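Local atomic coordinates of diaminopimelate decarboxylase (Helicobacter pylori, PDB entry 2QGH), a protein that catalyses the pyridoxal-5'-phosphate-dependent decarboxylation of meso-diaminopimelate to L-lysine, the last step of bacterial lysine biosynthesis. Residues A[34-39]-A[392-397]. Numbering follows the deposited sequence.
Sequences PFYLYD and LLELAL
Tyr38 reaches back along its strand to Glu394, its OH giving a short hydrogen bond of 2.5 Å to Glu394 OE2. The carboxylate oxygen lies at the edge of the phenol ring, near the ring plane, while the carboxylate itself is turned 66° from it. With CG anti to its carbonyl carbon (chi1 -78°), Glu394 runs beside Tyr36, and its CG packs 3.6 Å from Tyr36 CB. Ser380 OG also bonds OE2 and Arg406 forms a salt bridge with OE1, so this buried carboxylate is held at both oxygens and probably stays ionised, while the Tyr36 hydroxyl bonds Asp315 O. Beneath these side chains Leu395 N-H donates to Tyr36 O at 2.8 Å, almost straight (177°), and Leu395 O accepts a hydrogen bond from Tyr38 N. Strand 35-39, which leads through helix 40-52 to the barrel's first strand 59-64, lies in the C-terminal beta domain of this alanine racemase-like fold, parallel to 393-397 and antiparallel to 289-299. On the other face Leu395 CD1 makes a CH-pi contact over the Phe35 ring, 4.2 Å from its centroid; Leu27 of helix 24-30 packs on Leu37 and Leu395. Packing is tightest where Pro34 CG meets Leu392 CD2 at 3.5 Å, the side chains crossing at about a right angle. At the partly exposed far end the Leu397 N to Tyr38 O bond persists, but the Asp39 side chain makes no close contact with 392-397.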
ATOM      1  N   PRO A  34      -0.928  -7.401 -16.316  1.00 20.26           N
ATOM      2  CA  PRO A  34      -1.257  -5.974 -16.418  1.00 19.22           C
ATOM      3  C   PRO A  34       0.035  -5.164 -16.400  1.00 18.37           C
ATOM      4  O   PRO A  34       1.067  -5.636 -15.926  1.00 19.35           O
ATOM      5  CB  PRO A  34      -2.100  -5.731 -15.173  1.00 17.74           C
ATOM      6  CG  PRO A  34      -1.388  -6.597 -14.146  1.00 18.84           C
ATOM      7  CD  PRO A  34      -1.094  -7.881 -14.925  1.00 19.43           C
ATOM      8  N   PHE A  35      -0.006  -3.954 -16.930  1.00 17.77           N
ATOM      9  CA  PHE A  35       1.186  -3.130 -16.912  1.00 17.81           C
ATOM     10  C   PHE A  35       0.867  -1.655 -16.960  1.00 17.64           C
ATOM     11  O   PHE A  35      -0.255  -1.257 -17.251  1.00 20.79           O
ATOM     12  CB  PHE A  35       2.122  -3.496 -18.068  1.00 19.04           C
ATOM     13  CG  PHE A  35       1.478  -3.443 -19.435  1.00 20.08           C
ATOM     14  CD1 PHE A  35       0.987  -4.601 -20.034  1.00 18.98           C
ATOM     15  CD2 PHE A  35       1.412  -2.246 -20.144  1.00 18.52           C
ATOM     16  CE1 PHE A  35       0.444  -4.568 -21.323  1.00 19.58           C
ATOM     17  CE2 PHE A  35       0.873  -2.204 -21.431  1.00 19.81           C
ATOM     18  CZ  PHE A  35       0.388  -3.368 -22.023  1.00 19.19           C
ATOM     19  N   TYR A  36       1.856  -0.842 -16.631  1.00 17.58           N
ATOM     20  CA  TYR A  36       1.687   0.592 -16.688  1.00 18.35           C
ATOM     21  C   TYR A  36       2.234   1.066 -18.036  1.00 19.04           C
ATOM     22  O   TYR A  36       3.289   0.609 -18.476  1.00 20.37           O
ATOM     23  CB  TYR A  36       2.456   1.255 -15.544  1.00 19.76           C
ATOM     24  CG  TYR A  36       1.729   1.230 -14.215  1.00 20.05           C
ATOM     25  CD1 TYR A  36       0.686   2.115 -13.958  1.00 20.08           C
ATOM     26  CD2 TYR A  36       2.093   0.334 -13.210  1.00 20.63           C
ATOM     27  CE1 TYR A  36       0.024   2.120 -12.737  1.00 19.73           C
ATOM     28  CE2 TYR A  36       1.433   0.328 -11.979  1.00 21.11           C
ATOM     29  CZ  TYR A  36       0.403   1.229 -11.752  1.00 19.98           C
ATOM     30  OH  TYR A  36      -0.236   1.260 -10.537  1.00 20.76           O
ATOM     31  N   LEU A  37       1.505   1.961 -18.695  1.00 19.58           N
ATOM     32  CA  LEU A  37       1.932   2.518 -19.981  1.00 21.06           C
ATOM     33  C   LEU A  37       1.930   4.045 -19.880  1.00 21.94           C
ATOM     34  O   LEU A  37       0.911   4.650 -19.521  1.00 22.14           O
ATOM     35  CB  LEU A  37       0.987   2.078 -21.106  1.00 20.80           C
ATOM     36  CG  LEU A  37       1.344   2.516 -22.532  1.00 19.58           C
ATOM     37  CD1 LEU A  37       2.686   1.930 -22.942  1.00 19.57           C
ATOM     38  CD2 LEU A  37       0.248   2.059 -23.488  1.00 18.12           C
ATOM     39  N   TYR A  38       3.065   4.663 -20.199  1.00 23.39           N
ATOM     40  CA  TYR A  38       3.190   6.116 -20.112  1.00 24.41           C
ATOM     41  C   TYR A  38       3.419   6.826 -21.439  1.00 25.13           C
ATOM     42  O   TYR A  38       4.349   6.490 -22.177  1.00 26.16           O
ATOM     43  CB  TYR A  38       4.344   6.503 -19.181  1.00 23.40           C
ATOM     44  CG  TYR A  38       4.230   5.962 -17.776  1.00 24.96           C
ATOM     45  CD1 TYR A  38       4.654   4.670 -17.462  1.00 23.31           C
ATOM     46  CD2 TYR A  38       3.672   6.739 -16.761  1.00 22.87           C
ATOM     47  CE1 TYR A  38       4.523   4.170 -16.170  1.00 22.24           C
ATOM     48  CE2 TYR A  38       3.532   6.249 -15.477  1.00 22.67           C
ATOM     49  CZ  TYR A  38       3.957   4.966 -15.183  1.00 22.15           C
ATOM     50  OH  TYR A  38       3.797   4.491 -13.902  1.00 20.63           O
ATOM     51  N   ASP A  39       2.572   7.810 -21.730  1.00 25.42           N
ATOM     52  CA  ASP A  39       2.716   8.620 -22.940  1.00 24.79           C
ATOM     53  C   ASP A  39       3.642   9.736 -22.476  1.00 22.97           C
ATOM     54  O   ASP A  39       3.203  10.682 -21.829  1.00 21.97           O
ATOM     55  CB  ASP A  39       1.380   9.229 -23.366  1.00 23.25           C
ATOM     56  CG  ASP A  39       1.464   9.923 -24.719  1.00 26.36           C
ATOM     57  OD1 ASP A  39       2.544  10.457 -25.066  1.00 25.55           O
ATOM     58  OD2 ASP A  39       0.444   9.944 -25.437  1.00 27.44           O
ATOM     59  N   LEU A 392       4.457  -4.695 -11.321  1.00 14.10           N
ATOM     60  CA  LEU A 392       4.240  -4.668 -12.760  1.00 13.48           C
ATOM     61  C   LEU A 392       5.350  -4.122 -13.666  1.00 14.24           C
ATOM     62  O   LEU A 392       6.289  -3.438 -13.230  1.00 14.67           O
ATOM     63  CB  LEU A 392       2.951  -3.894 -13.048  1.00 11.70           C
ATOM     64  CG  LEU A 392       1.753  -4.284 -12.184  1.00 12.59           C
ATOM     65  CD1 LEU A 392       0.535  -3.440 -12.562  1.00 10.04           C
ATOM     66  CD2 LEU A 392       1.478  -5.770 -12.362  1.00 10.83           C
ATOM     67  N   LEU A 393       5.197  -4.446 -14.945  1.00 14.79           N
ATOM     68  CA  LEU A 393       6.069  -4.019 -16.032  1.00 14.67           C
ATOM     69  C   LEU A 393       5.628  -2.593 -16.372  1.00 16.60           C
ATOM     70  O   LEU A 393       4.434  -2.306 -16.444  1.00 17.08           O
ATOM     71  CB  LEU A 393       5.835  -4.924 -17.250  1.00 13.21           C
ATOM     72  CG  LEU A 393       6.229  -4.445 -18.655  1.00 12.59           C
ATOM     73  CD1 LEU A 393       7.715  -4.663 -18.879  1.00 12.39           C
ATOM     74  CD2 LEU A 393       5.422  -5.214 -19.711  1.00 11.04           C
ATOM     75  N   GLU A 394       6.581  -1.700 -16.575  1.00 16.61           N
ATOM     76  CA  GLU A 394       6.237  -0.333 -16.916  1.00 18.72           C
ATOM     77  C   GLU A 394       6.815  -0.007 -18.282  1.00 19.09           C
ATOM     78  O   GLU A 394       8.010  -0.154 -18.504  1.00 16.80           O
ATOM     79  CB  GLU A 394       6.760   0.638 -15.848  1.00 18.81           C
ATOM     80  CG  GLU A 394       5.903   0.669 -14.590  1.00 22.04           C
ATOM     81  CD  GLU A 394       6.311   1.765 -13.611  1.00 24.59           C
ATOM     82  OE1 GLU A 394       7.403   1.672 -13.014  1.00 28.82           O
ATOM     83  OE2 GLU A 394       5.536   2.726 -13.439  1.00 23.49           O
ATOM     84  N   LEU A 395       5.942   0.425 -19.192  1.00 21.06           N
ATOM     85  CA  LEU A 395       6.332   0.762 -20.558  1.00 23.69           C
ATOM     86  C   LEU A 395       6.147   2.239 -20.867  1.00 24.44           C
ATOM     87  O   LEU A 395       5.254   2.888 -20.326  1.00 23.41           O
ATOM     88  CB  LEU A 395       5.498  -0.054 -21.551  1.00 24.31           C
ATOM     89  CG  LEU A 395       5.694  -1.569 -21.515  1.00 24.42           C
ATOM     90  CD1 LEU A 395       4.600  -2.261 -22.322  1.00 25.25           C
ATOM     91  CD2 LEU A 395       7.074  -1.896 -22.060  1.00 25.39           C
ATOM     92  N   ALA A 396       6.982   2.762 -21.757  1.00 25.79           N
ATOM     93  CA  ALA A 396       6.885   4.164 -22.140  1.00 29.76           C
ATOM     94  C   ALA A 396       6.750   4.307 -23.647  1.00 31.84           C
ATOM     95  O   ALA A 396       7.244   3.479 -24.409  1.00 32.77           O
ATOM     96  CB  ALA A 396       8.110   4.939 -21.652  1.00 28.56           C
ATOM     97  N   LEU A 397       6.065   5.362 -24.067  1.00 35.31           N
ATOM     98  CA  LEU A 397       5.873   5.642 -25.483  1.00 38.60           C
ATOM     99  C   LEU A 397       6.597   6.955 -25.762  1.00 40.53           C
ATOM    100  O   LEU A 397       6.335   7.957 -25.094  1.00 40.81           O
ATOM    101  CB  LEU A 397       4.381   5.800 -25.784  1.00 39.65           C
ATOM    102  CG  LEU A 397       3.848   5.636 -27.213  1.00 39.56           C
ATOM    103  CD1 LEU A 397       2.376   6.021 -27.215  1.00 39.33           C
ATOM    104  CD2 LEU A 397       4.609   6.502 -28.186  1.00 39.77           C
TER